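Local atomic coordinates of IL-4-inducing protein (Schistosoma mansoni, PDB entry 4EL6), a protein that binds immunoglobulin E through a crystallin-type fold and triggers interleukin-4 release from basophils without need of antigen. Residues L9-E14 against G38-P43; T15-S20 against G73-D78; R66-G71 against S82-I87. All blocks are in the same frame, centred on the assembly; numbering follows the deposited sequence. Where two conformers were deposited one is given.

Interaction 1: L9-E14 against G38-P43; sequences LQLYDE and GSVCVP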
ATOM      1  N   LEU A   9       4.111   1.210   5.406  1.00 13.62           N
ATOM      2  CA  LEU A   9       3.912   0.395   4.258  1.00 11.66           C
ATOM      3  C   LEU A   9       5.329   0.132   3.755  1.00 11.37           C
ATOM      4  O   LEU A   9       6.180   1.105   3.635  1.00  9.49           O
ATOM      5  CB  LEU A   9       3.106   1.205   3.207  1.00 11.00           C
ATOM      6  CG  LEU A   9       2.866   0.500   1.876  1.00 10.98           C
ATOM      7  CD1 LEU A   9       1.908  -0.664   2.010  1.00 11.41           C
ATOM      8  CD2 LEU A   9       2.344   1.499   0.850  1.00 10.85           C
ATOM      9  N   GLN A  10       5.619  -1.146   3.446  1.00 10.83           N
ATOM     10  CA  GLN A  10       6.913  -1.549   2.921  1.00 10.72           C
ATOM     11  C   GLN A  10       6.871  -1.918   1.459  1.00 10.22           C
ATOM     12  O   GLN A  10       6.028  -2.721   1.089  1.00  9.11           O
ATOM     13  CB  GLN A  10       7.474  -2.737   3.731  1.00 12.77           C
ATOM     14  CG  GLN A  10       7.655  -2.475   5.243  1.00 14.35           C
ATOM     15  CD  GLN A  10       7.731  -3.777   6.020  1.00 19.78           C
ATOM     16  OE1 GLN A  10       7.086  -4.753   5.665  1.00 23.73           O
ATOM     17  NE2 GLN A  10       8.496  -3.786   7.106  1.00 21.45           N
ATOM     18  N   LEU A  11       7.715  -1.282   0.620  1.00  9.58           N
ATOM     19  CA  LEU A  11       7.718  -1.483  -0.783  1.00 10.77           C
ATOM     20  C   LEU A  11       9.102  -2.007  -1.173  1.00 11.85           C
ATOM     21  O   LEU A  11      10.133  -1.324  -0.949  1.00 12.25           O
ATOM     22  CB  LEU A  11       7.438  -0.197  -1.546  1.00 12.19           C
ATOM     23  CG  LEU A  11       6.071   0.306  -1.156  1.00 14.11           C
ATOM     24  CD1 LEU A  11       6.311   1.455  -0.208  1.00 17.08           C
ATOM     25  CD2 LEU A  11       5.196   0.619  -2.316  1.00 15.98           C
ATOM     26  N   TYR A  12       9.127  -3.215  -1.677  1.00 10.56           N
ATOM     27  CA  TYR A  12      10.396  -3.900  -2.000  1.00 10.59           C
ATOM     28  C   TYR A  12      10.661  -3.881  -3.458  1.00 11.35           C
ATOM     29  O   TYR A  12       9.730  -4.040  -4.249  1.00  9.40           O
ATOM     30  CB  TYR A  12      10.321  -5.390  -1.556  1.00 10.34           C
ATOM     31  CG  TYR A  12      10.188  -5.548  -0.085  1.00 10.85           C
ATOM     32  CD1 TYR A  12       8.935  -5.541   0.513  1.00 10.86           C
ATOM     33  CD2 TYR A  12      11.315  -5.682   0.739  1.00 10.95           C
ATOM     34  CE1 TYR A  12       8.782  -5.710   1.878  1.00 10.95           C
ATOM     35  CE2 TYR A  12      11.147  -5.838   2.114  1.00 11.95           C
ATOM     36  CZ  TYR A  12       9.875  -5.827   2.667  1.00 13.17           C
ATOM     37  OH  TYR A  12       9.685  -5.969   4.012  1.00 16.01           O
ATOM     38  N   ASP A  13      11.938  -3.770  -3.818  1.00 12.19           N
ATOM     39  CA  ASP A  13      12.339  -3.743  -5.223  0.51 12.97           C
ATOM     40  C   ASP A  13      11.997  -5.066  -5.929  1.00 13.01           C
ATOM     41  O   ASP A  13      11.591  -5.084  -7.085  1.00 12.11           O
ATOM     42  CB  ASP A  13      13.846  -3.474  -5.339  0.51 15.11           C
ATOM     43  CG  ASP A  13      14.214  -1.990  -5.352  0.51 17.06           C
ATOM     44  OD1 ASP A  13      13.387  -1.096  -5.056  0.51 18.49           O
ATOM     45  OD2 ASP A  13      15.403  -1.729  -5.640  0.51 20.03           O
ATOM     46  N   GLU A  14      12.191  -6.175  -5.245  1.00 12.37           N
ATOM     47  CA  GLU A  14      12.072  -7.480  -5.858  1.00 12.81           C
ATOM     48  C   GLU A  14      10.856  -8.214  -5.326  1.00 11.67           C
ATOM     49  O   GLU A  14      10.271  -7.841  -4.302  1.00 10.20           O
ATOM     50  CB  GLU A  14      13.317  -8.306  -5.577  1.00 16.61           C
ATOM     51  CG  GLU A  14      14.542  -7.852  -6.380  1.00 20.49           C
ATOM     52  CD  GLU A  14      15.776  -8.472  -5.792  1.00 26.11           C
ATOM     53  OE1 GLU A  14      15.833  -9.719  -5.822  1.00 30.87           O
ATOM     54  OE2 GLU A  14      16.636  -7.722  -5.250  1.00 30.71           O
ATOM     55  N   GLY A  38       8.319  -4.702  -6.625  1.00  8.02           N
ATOM     56  CA  GLY A  38       8.131  -6.139  -6.818  1.00  7.68           C
ATOM     57  C   GLY A  38       7.185  -6.734  -5.826  1.00  7.26           C
ATOM     58  O   GLY A  38       6.570  -7.741  -6.119  1.00  6.93           O
ATOM     59  N   SER A  39       7.194  -6.251  -4.592  1.00  7.85           N
ATOM     60  CA  SER A  39       6.340  -6.723  -3.541  1.00  8.02           C
ATOM     61  C   SER A  39       6.066  -5.623  -2.511  1.00  8.17           C
ATOM     62  O   SER A  39       6.803  -4.706  -2.414  1.00  8.66           O
ATOM     63  CB  SER A  39       6.901  -8.012  -2.869  1.00  8.09           C
ATOM     64  OG  SER A  39       8.235  -7.856  -2.510  1.00  7.73           O
ATOM     65  N   VAL A  40       4.991  -5.772  -1.745  1.00  8.17           N
ATOM     66  CA  VAL A  40       4.533  -4.766  -0.809  1.00  8.66           C
ATOM     67  C   VAL A  40       3.977  -5.491   0.397  1.00  8.83           C
ATOM     68  O   VAL A  40       3.256  -6.465   0.253  1.00  8.87           O
ATOM     69  CB  VAL A  40       3.415  -3.932  -1.436  1.00  9.23           C
ATOM     70  CG1 VAL A  40       2.862  -2.952  -0.473  1.00  9.93           C
ATOM     71  CG2 VAL A  40       3.893  -3.289  -2.736  1.00  8.37           C
ATOM     72  N   CYS A  41       4.288  -4.984   1.593  1.00  9.51           N
ATOM     73  CA  CYS A  41       3.765  -5.547   2.820  1.00  9.24           C
ATOM     74  C   CYS A  41       3.339  -4.435   3.782  1.00  9.42           C
ATOM     75  O   CYS A  41       3.852  -3.330   3.763  1.00  9.23           O
ATOM     76  CB  CYS A  41       4.856  -6.265   3.560  1.00 10.33           C
ATOM     77  SG  CYS A  41       5.545  -7.702   2.677  1.00 11.51           S
ATOM     78  N   VAL A  42       2.512  -4.833   4.733  1.00  9.08           N
ATOM     79  CA  VAL A  42       2.178  -4.066   5.916  1.00 10.14           C
ATOM     80  C   VAL A  42       2.470  -4.948   7.127  1.00 11.24           C
ATOM     81  O   VAL A  42       2.019  -6.087   7.177  1.00 11.72           O
ATOM     82  CB  VAL A  42       0.698  -3.674   5.955  1.00  9.70           C
ATOM     83  CG1 VAL A  42       0.443  -2.835   7.194  1.00 10.94           C
ATOM     84  CG2 VAL A  42       0.267  -2.965   4.675  1.00  9.93           C
ATOM     85  N   PRO A  43       3.246  -4.436   8.053  1.00 12.40           N
ATOM     86  CA  PRO A  43       3.596  -5.254   9.237  1.00 14.12           C
ATOM     87  C   PRO A  43       2.381  -5.680  10.062  1.00 13.71           C
ATOM     88  O   PRO A  43       1.323  -5.020  10.078  1.00 14.91           O
ATOM     89  CB  PRO A  43       4.543  -4.349  10.029  1.00 15.76           C
ATOM     90  CG  PRO A  43       5.040  -3.348   9.092  1.00 16.61           C
ATOM     91  CD  PRO A  43       4.002  -3.172   8.002  1.00 13.80           C
TER
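With chi1 near -60° in both, Gln10 (-58°) and Tyr12 (-64°) swing CG to the side of their own backbone N, and the two chains rise from one face of the sheet beside Cys41 and Ser39 of the partner strand. Gln10 then runs on extended, which puts OE1 3.4 Å from Cys41 CB and brings NE2 of the amide to 4.0 Å from Pro43 CG. The Tyr12 ring reaches Cys41 SG with CE1, 3.9 Å away; the sulfur stands oblique to the ring in a sulfur-aromatic contact. Ser39 O lies in the ring plane, at its edge. On the buried face Leu9 CD1 packs on Val40 CG1 at 3.5 Å and also touches Val42 CG2, while Leu11 lies alongside Val40, pointing the same way.

Strands 9-12 and 39-41 run antiparallel. Gln10 and Cys41 form a hydrogen-bonded pair, with Gln10 N 2.8 Å from Cys41 O and Cys41 N returning to Gln10 O. Leu11 and Val40 are the non-hydrogen-bonded pair that follows. Tyr12 N donates to Ser39 O, but Tyr12 O is shared: Gly38 N binds it at 2.8 Å and Ser39 N only weakly. Gly38 has the backbone of Asp13 and Glu14 packed closely against it. Ser39 OG, 2.7 Å from Glu14 O, donates in the carbonyl plane and itself accepts from Glu17 N, so one hydroxyl ties Glu14 and Glu17 to the partner strand. Val40 and Val42 continue the apolar face onto Leu70, and Cys41 is tied by disulfide to Cys75. Gly38 and Ser39 both facing Tyr12 make a classic beta bulge, here in a four-stranded antiparallel sheet of the beta/gamma-crystallin superfamily.

Interaction 2: T15-S20 against G73-D78; sequences TYERGS and GTCIDD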
ATOM      1  N   THR A  15      10.457  -9.252  -6.017  1.00 10.53           N
ATOM      2  CA  THR A  15       9.367 -10.063  -5.533  1.00 10.33           C
ATOM      3  C   THR A  15       9.789 -10.830  -4.291  1.00  9.21           C
ATOM      4  O   THR A  15      10.955 -10.939  -3.980  1.00  9.42           O
ATOM      5  CB  THR A  15       8.870 -11.089  -6.603  1.00 10.58           C
ATOM      6  OG1 THR A  15       9.968 -11.885  -6.918  1.00 11.66           O
ATOM      7  CG2 THR A  15       8.307 -10.472  -7.879  1.00 11.71           C
ATOM      8  N   TYR A  16       8.794 -11.320  -3.566  1.00  8.44           N
ATOM      9  CA  TYR A  16       8.945 -12.037  -2.303  1.00  8.71           C
ATOM     10  C   TYR A  16       9.826 -11.319  -1.270  1.00  8.50           C
ATOM     11  O   TYR A  16      10.695 -11.901  -0.609  1.00  8.07           O
ATOM     12  CB  TYR A  16       9.427 -13.445  -2.574  1.00  9.75           C
ATOM     13  CG  TYR A  16       8.429 -14.259  -3.371  1.00 10.12           C
ATOM     14  CD1 TYR A  16       7.422 -14.945  -2.721  1.00 11.28           C
ATOM     15  CD2 TYR A  16       8.548 -14.353  -4.718  1.00 12.66           C
ATOM     16  CE1 TYR A  16       6.496 -15.691  -3.428  1.00 12.37           C
ATOM     17  CE2 TYR A  16       7.639 -15.068  -5.436  1.00 13.31           C
ATOM     18  CZ  TYR A  16       6.643 -15.752  -4.779  1.00 13.59           C
ATOM     19  OH  TYR A  16       5.760 -16.502  -5.566  1.00 16.50           O
ATOM     20  N   GLU A  17       9.628 -10.003  -1.185  1.00  7.89           N
ATOM     21  CA  GLU A  17      10.206  -9.204  -0.091  1.00  9.09           C
ATOM     22  C   GLU A  17      11.745  -9.231  -0.073  1.00  9.33           C
ATOM     23  O   GLU A  17      12.349  -9.226   1.001  1.00  9.76           O
ATOM     24  CB  GLU A  17       9.559  -9.598   1.244  1.00  8.92           C
ATOM     25  CG  GLU A  17       8.036  -9.477   1.261  1.00  9.10           C
ATOM     26  CD  GLU A  17       7.254 -10.631   0.633  1.00  8.67           C
ATOM     27  OE1 GLU A  17       6.192 -10.371  -0.006  1.00  8.86           O
ATOM     28  OE2 GLU A  17       7.681 -11.813   0.742  1.00  9.13           O
ATOM     29  N   ARG A  18      12.335  -9.225  -1.259  1.00 11.01           N
ATOM     30  CA  ARG A  18      13.799  -9.202  -1.406  1.00 12.59           C
ATOM     31  C   ARG A  18      14.231  -7.838  -1.933  1.00 13.81           C
ATOM     32  O   ARG A  18      13.471  -7.109  -2.564  1.00 11.73           O
ATOM     33  CB  ARG A  18      14.225 -10.283  -2.398  1.00 13.10           C
ATOM     34  CG  ARG A  18      14.017 -11.653  -1.789  1.00 13.10           C
ATOM     35  CD  ARG A  18      14.097 -12.779  -2.740  1.00 13.45           C
ATOM     36  NE  ARG A  18      13.185 -12.740  -3.847  1.00 14.65           N
ATOM     37  CZ  ARG A  18      13.107 -13.603  -4.843  1.00 16.70           C
ATOM     38  NH1 ARG A  18      13.942 -14.635  -4.904  1.00 19.20           N
ATOM     39  NH2 ARG A  18      12.229 -13.417  -5.787  1.00 18.18           N
ATOM     40  N   GLY A  19      15.493  -7.514  -1.631  1.00 15.05           N
ATOM     41  CA  GLY A  19      16.129  -6.389  -2.214  1.00 15.59           C
ATOM     42  C   GLY A  19      15.868  -5.164  -1.422  1.00 14.83           C
ATOM     43  O   GLY A  19      15.432  -5.236  -0.268  1.00 14.47           O
ATOM     44  N   SER A  20      16.214  -4.051  -2.036  1.00 16.28           N
ATOM     45  CA  SER A  20      16.108  -2.758  -1.377  0.62 16.35           C
ATOM     46  C   SER A  20      14.638  -2.444  -1.118  1.00 15.94           C
ATOM     47  O   SER A  20      13.760  -2.977  -1.778  1.00 13.62           O
ATOM     48  CB  SER A  20      16.768  -1.685  -2.236  0.62 17.60           C
ATOM     49  OG  SER A  20      16.080  -1.559  -3.462  0.62 18.83           O
ATOM     50  N   GLY A  73      -0.283  -7.141   8.410  1.00 10.76           N
ATOM     51  CA  GLY A  73       0.273  -8.490   8.256  1.00 13.02           C
ATOM     52  C   GLY A  73       0.166  -9.055   6.837  1.00 14.69           C
ATOM     53  O   GLY A  73       0.643 -10.154   6.613  1.00 21.75           O
ATOM     54  N   THR A  74      -0.402  -8.337   5.876  1.00 13.39           N
ATOM     55  CA  THR A  74      -0.535  -8.818   4.500  1.00 14.45           C
ATOM     56  C   THR A  74       0.737  -8.418   3.684  1.00 13.74           C
ATOM     57  O   THR A  74       1.218  -7.252   3.796  1.00 11.59           O
ATOM     58  CB  THR A  74      -1.798  -8.221   3.839  1.00 16.23           C
ATOM     59  OG1 THR A  74      -2.919  -8.873   4.485  1.00 19.47           O
ATOM     60  CG2 THR A  74      -1.873  -8.504   2.263  1.00 19.66           C
ATOM     61  N   CYS A  75       1.254  -9.366   2.886  1.00 11.84           N
ATOM     62  CA  CYS A  75       2.173  -9.059   1.780  1.00 10.65           C
ATOM     63  C   CYS A  75       1.548  -9.403   0.421  1.00 10.23           C
ATOM     64  O   CYS A  75       0.745 -10.408   0.304  1.00 11.94           O
ATOM     65  CB  CYS A  75       3.462  -9.862   1.894  1.00 10.67           C
ATOM     66  SG  CYS A  75       4.467  -9.382   3.304  1.00 10.85           S
ATOM     67  N   ILE A  76       1.767  -8.546  -0.569  1.00  9.35           N
ATOM     68  CA  ILE A  76       1.603  -8.966  -1.936  1.00  9.29           C
ATOM     69  C   ILE A  76       2.956  -9.410  -2.484  1.00  9.24           C
ATOM     70  O   ILE A  76       3.845  -8.610  -2.696  1.00  8.63           O
ATOM     71  CB  ILE A  76       0.953  -7.864  -2.793  1.00  8.94           C
ATOM     72  CG1 ILE A  76      -0.398  -7.501  -2.191  1.00  9.45           C
ATOM     73  CG2 ILE A  76       0.869  -8.378  -4.230  1.00  9.12           C
ATOM     74  CD1 ILE A  76      -0.986  -6.286  -2.799  1.00  9.72           C
ATOM     75  N   ASP A  77       3.149 -10.738  -2.609  1.00  9.15           N
ATOM     76  CA  ASP A  77       4.466 -11.232  -2.913  1.00  9.05           C
ATOM     77  C   ASP A  77       4.952 -10.920  -4.329  1.00  9.14           C
ATOM     78  O   ASP A  77       6.156 -10.903  -4.586  1.00  9.20           O
ATOM     79  CB  ASP A  77       4.454 -12.767  -2.734  1.00  9.82           C
ATOM     80  CG  ASP A  77       4.376 -13.209  -1.289  1.00 10.52           C
ATOM     81  OD1 ASP A  77       4.828 -12.473  -0.359  1.00 10.05           O
ATOM     82  OD2 ASP A  77       3.915 -14.375  -1.119  1.00 10.93           O
ATOM     83  N   ASP A  78       4.023 -10.792  -5.248  1.00  9.05           N
ATOM     84  CA  ASP A  78       4.407 -10.383  -6.629  1.00  9.68           C
ATOM     85  C   ASP A  78       3.461  -9.298  -7.123  1.00 10.34           C
ATOM     86  O   ASP A  78       2.376  -9.527  -7.699  1.00 10.44           O
ATOM     87  CB  ASP A  78       4.476 -11.536  -7.637  1.00 10.82           C
ATOM     88  CG  ASP A  78       4.975 -11.079  -8.972  1.00 12.12           C
ATOM     89  OD1 ASP A  78       5.113  -9.831  -9.203  1.00 13.71           O
ATOM     90  OD2 ASP A  78       5.390 -11.973  -9.753  1.00 15.48           O
TER
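Tyr16 N meets Asp77 O at 2.9 Å in an almost perfectly straight bond, 178° at the hydrogen and in the carbonyl plane, and the close packing gathers around it. Thr15 CB abuts the same carbonyl oxygen at 3.4 Å, and its methyl CG2 lies alongside the carboxylate of Asp78, 3.5 Å from OD1, whose hydrogen bond goes to Thr80. The Tyr16 ring crosses the Asp77 side chain at about a right angle, CE1 resting 3.6 Å from Asp77 CB.

Glu17, bent at chi2 (81°), folds back so that OE1 comes within 2.5 Å of Asp77 OD1, their carboxylate planes 59° apart. Two carboxylates this close would probably shift the ionisation of one of them. OE1 also touches Cys75 CB at 3.4 Å, beside the disulfide to Cys41.

The solvent side, with the exposed Tyr16 and Arg18, is looser: Arg18 makes no contact with 73-78, and its NE and NH2 grip Thr15 O and OG1 side-on, a pair of bonds within the loop itself. The contact sets the loop between strands 9-12 and 21-24 against the short edge strand 75-76 and the turn after it, while Ile76 faces the other way, onto Thr68 and Leu70 of strand 67-71.

Interaction 3: R66-G71 against S82-I87; sequences RITGLG and SGFKGI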
ATOM      1  N   ARG A  66      -7.542   2.523 -10.210  1.00  6.80           N
ATOM      2  CA  ARG A  66      -7.544   1.192  -9.646  1.00  6.93           C
ATOM      3  C   ARG A  66      -7.062   1.305  -8.186  1.00  6.76           C
ATOM      4  O   ARG A  66      -6.229   2.148  -7.833  1.00  6.59           O
ATOM      5  CB  ARG A  66      -6.617   0.275 -10.438  1.00  6.64           C
ATOM      6  CG  ARG A  66      -7.022   0.038 -11.877  1.00  7.00           C
ATOM      7  CD  ARG A  66      -5.952  -0.761 -12.609  1.00  6.77           C
ATOM      8  NE  ARG A  66      -6.322  -0.967 -14.025  1.00  6.99           N
ATOM      9  CZ  ARG A  66      -6.919  -2.070 -14.484  1.00  7.23           C
ATOM     10  NH1 ARG A  66      -7.067  -3.119 -13.688  1.00  7.31           N
ATOM     11  NH2 ARG A  66      -7.261  -2.167 -15.777  1.00  7.63           N
ATOM     12  N   ILE A  67      -7.574   0.400  -7.352  1.00  7.10           N
ATOM     13  CA  ILE A  67      -7.353   0.380  -5.906  0.57  7.36           C
ATOM     14  C   ILE A  67      -6.961  -1.021  -5.482  1.00  7.76           C
ATOM     15  O   ILE A  67      -7.706  -1.998  -5.745  1.00  7.53           O
ATOM     16  CB  ILE A  67      -8.596   0.778  -5.122  0.57  7.72           C
ATOM     17  CG1 ILE A  67      -9.174   2.067  -5.696  0.57  7.99           C
ATOM     18  CG2 ILE A  67      -8.269   0.868  -3.611  0.57  7.82           C
ATOM     19  CD1 ILE A  67     -10.410   2.537  -4.945  0.57  8.44           C
ATOM     20  N   THR A  68      -5.820  -1.111  -4.746  1.00  7.49           N
ATOM     21  CA  THR A  68      -5.380  -2.344  -4.145  1.00  8.02           C
ATOM     22  C   THR A  68      -5.163  -2.010  -2.686  1.00  8.49           C
ATOM     23  O   THR A  68      -4.322  -1.146  -2.336  1.00  8.39           O
ATOM     24  CB  THR A  68      -4.105  -2.784  -4.821  1.00  8.22           C
ATOM     25  OG1 THR A  68      -4.413  -3.224  -6.147  1.00  8.23           O
ATOM     26  CG2 THR A  68      -3.390  -3.948  -4.051  1.00  8.24           C
ATOM     27  N   GLY A  69      -5.852  -2.734  -1.781  1.00  9.46           N
ATOM     28  CA  GLY A  69      -5.786  -2.491  -0.382  1.00  9.84           C
ATOM     29  C   GLY A  69      -5.068  -3.633   0.328  1.00 10.03           C
ATOM     30  O   GLY A  69      -5.075  -4.756  -0.157  1.00 10.33           O
ATOM     31  N   LEU A  70      -4.386  -3.294   1.421  1.00 10.51           N
ATOM     32  CA  LEU A  70      -3.601  -4.251   2.217  1.00 11.71           C
ATOM     33  C   LEU A  70      -3.815  -3.922   3.663  1.00 11.05           C
ATOM     34  O   LEU A  70      -3.619  -2.769   4.122  1.00 10.17           O
ATOM     35  CB  LEU A  70      -2.073  -4.177   1.998  1.00 12.00           C
ATOM     36  CG  LEU A  70      -1.480  -4.393   0.630  1.00 14.46           C
ATOM     37  CD1 LEU A  70      -1.382  -3.152  -0.221  1.00 14.99           C
ATOM     38  CD2 LEU A  70      -0.082  -4.972   0.932  1.00 15.17           C
ATOM     39  N   GLY A  71      -4.261  -4.933   4.372  1.00 12.05           N
ATOM     40  CA  GLY A  71      -4.327  -4.870   5.837  1.00 12.08           C
ATOM     41  C   GLY A  71      -3.041  -5.276   6.569  1.00 11.70           C
ATOM     42  O   GLY A  71      -2.047  -5.717   5.989  1.00 10.55           O
ATOM     43  N   SER A  82      -0.337  -8.051  -9.755  1.00 11.30           N
ATOM     44  CA  SER A  82      -1.526  -7.584  -9.104  1.00 10.63           C
ATOM     45  C   SER A  82      -2.341  -6.793 -10.153  1.00  9.82           C
ATOM     46  O   SER A  82      -2.030  -6.849 -11.357  1.00  9.93           O
ATOM     47  CB  SER A  82      -1.152  -6.788  -7.857  1.00 10.87           C
ATOM     48  OG  SER A  82      -0.667  -5.502  -8.162  1.00 11.42           O
ATOM     49  N   GLY A  83      -3.313  -6.042  -9.704  1.00  9.80           N
ATOM     50  CA  GLY A  83      -4.220  -5.299 -10.580  1.00 10.24           C
ATOM     51  C   GLY A  83      -3.555  -4.287 -11.458  1.00  9.72           C
ATOM     52  O   GLY A  83      -4.046  -4.019 -12.567  1.00 10.50           O
ATOM     53  N   PHE A  84      -2.476  -3.682 -10.930  1.00  9.18           N
ATOM     54  CA  PHE A  84      -1.630  -2.717 -11.672  1.00  8.44           C
ATOM     55  C   PHE A  84      -0.226  -2.715 -11.092  1.00  8.74           C
ATOM     56  O   PHE A  84       0.026  -3.080  -9.926  1.00  9.45           O
ATOM     57  CB  PHE A  84      -2.220  -1.322 -11.609  1.00  8.44           C
ATOM     58  CG  PHE A  84      -2.435  -0.844 -10.224  1.00  7.77           C
ATOM     59  CD1 PHE A  84      -3.619  -1.123  -9.523  1.00  8.32           C
ATOM     60  CD2 PHE A  84      -1.457  -0.097  -9.571  1.00  8.60           C
ATOM     61  CE1 PHE A  84      -3.810  -0.625  -8.257  1.00  7.95           C
ATOM     62  CE2 PHE A  84      -1.651   0.376  -8.301  1.00  8.18           C
ATOM     63  CZ  PHE A  84      -2.791   0.106  -7.631  1.00  8.16           C
ATOM     64  N   LYS A  85       0.715  -2.332 -11.941  1.00  8.54           N
ATOM     65  CA  LYS A  85       2.142  -2.330 -11.613  1.00  8.55           C
ATOM     66  C   LYS A  85       2.658  -1.059 -10.972  1.00  7.39           C
ATOM     67  O   LYS A  85       3.626  -1.104 -10.171  1.00  7.07           O
ATOM     68  CB  LYS A  85       2.954  -2.627 -12.836  1.00 10.38           C
ATOM     69  CG  LYS A  85       2.694  -3.983 -13.434  1.00 13.58           C
ATOM     70  CD  LYS A  85       3.469  -4.230 -14.677  1.00 18.34           C
ATOM     71  CE  LYS A  85       3.407  -5.749 -15.037  1.00 23.47           C
ATOM     72  NZ  LYS A  85       4.184  -5.854 -16.306  1.00 27.70           N
ATOM     73  N   GLY A  86       2.046   0.071 -11.319  1.00  7.17           N
ATOM     74  CA  GLY A  86       2.607   1.349 -10.947  1.00  7.05           C
ATOM     75  C   GLY A  86       1.707   2.111 -10.043  1.00  7.24           C
ATOM     76  O   GLY A  86       0.492   2.337 -10.318  1.00  8.01           O
ATOM     77  N   ILE A  87       2.255   2.486  -8.879  1.00  7.33           N
ATOM     78  CA  ILE A  87       1.480   3.168  -7.819  1.00  7.10           C
ATOM     79  C   ILE A  87       1.683   4.679  -7.974  1.00  6.72           C
ATOM     80  O   ILE A  87       2.852   5.173  -7.981  1.00  6.89           O
ATOM     81  CB  ILE A  87       1.976   2.764  -6.456  1.00  7.18           C
ATOM     82  CG1 ILE A  87       1.917   1.230  -6.287  1.00  7.03           C
ATOM     83  CG2 ILE A  87       1.115   3.445  -5.353  1.00  6.93           C
ATOM     84  CD1 ILE A  87       2.806   0.731  -5.172  1.00  6.87           C
TER
HETATM   85  O   HOH W   1      -2.141  -3.278  -7.685  1.00 10.50           O
HETATM   86  O   HOH W   2      -4.505  -5.992  -7.062  1.00 12.38           O
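Phe84 slides its ring past the root of Arg66, the two side chains running in opposite directions; CD1 lies 3.4 Å from Arg66 CB, and CE1 is little farther off. It is thus the CD1 and CE1 side of the ring that meets the aliphatic part of the arginine. A chi1 of 56° sets CG of Phe84 between its backbone N and carbonyl carbon, turning the ring back toward strand 67-71. There CE1 also comes up against Thr68 OG1 at 3.4 Å.

Arg66 runs extended from CG to NE along the outside of the loop. Its CD passes Phe84 CD1 and Gly83 O, and NH1 ends 3.3 Å from Gly83 O. The guanidinium is turned 55° from the phenyl plane and lies beyond the ring, so it is the methylenes that meet the aromatic group. Behind the arginine, its backbone N is held by the side chain of Asp59, a residue that Phe84 touches as well.

The polar side of the contact is carried by water. One water lies over the centre of one Phe84 face, 2.7 Å from Thr68 OG1; it donates to Ser82 OG and accepts a long bond from Phe84 N. A second water, 2.9 Å from Thr68 OG1, accepts from Gly83 N. One threonine hydroxyl thus links, through two waters, to three consecutive residues of the loop. Ser82 OG also bonds to Phe79 O, which helps to fix that end of the water network.

Strand 67-71 and the loop leading to strand 89-95 therefore join by a phenyl ring lying against CB and CD of Arg66, with two waters linking Thr68 OG1 to residues 82-84. Such a joint probably draws much of its cohesion from van der Waals contact and solvent bridges.

In the fold
From the N terminus, strand 9-12 pairs with 39-41 in interaction 1, closing a loop that contains strand 21-24. The turn just after strand 9-12 then reaches far ahead to 73-78 in interaction 2, so its segments alternate with those of interaction 1. The Cys41-Cys75 disulfide and the pairing of strands 39-41 and 75-76 bind these two contacts together in the four-stranded sheet. Interaction 3 closes a short loop later in the chain, in series with interaction 1 but crossing interaction 2, since 73-78 lies between 66-71 and 82-87. It joins the outermost strand 67-71 of the three-stranded sheet, whose Leu70 packs on Val40, Val42 and Ile76, to the loop before strand 89-95.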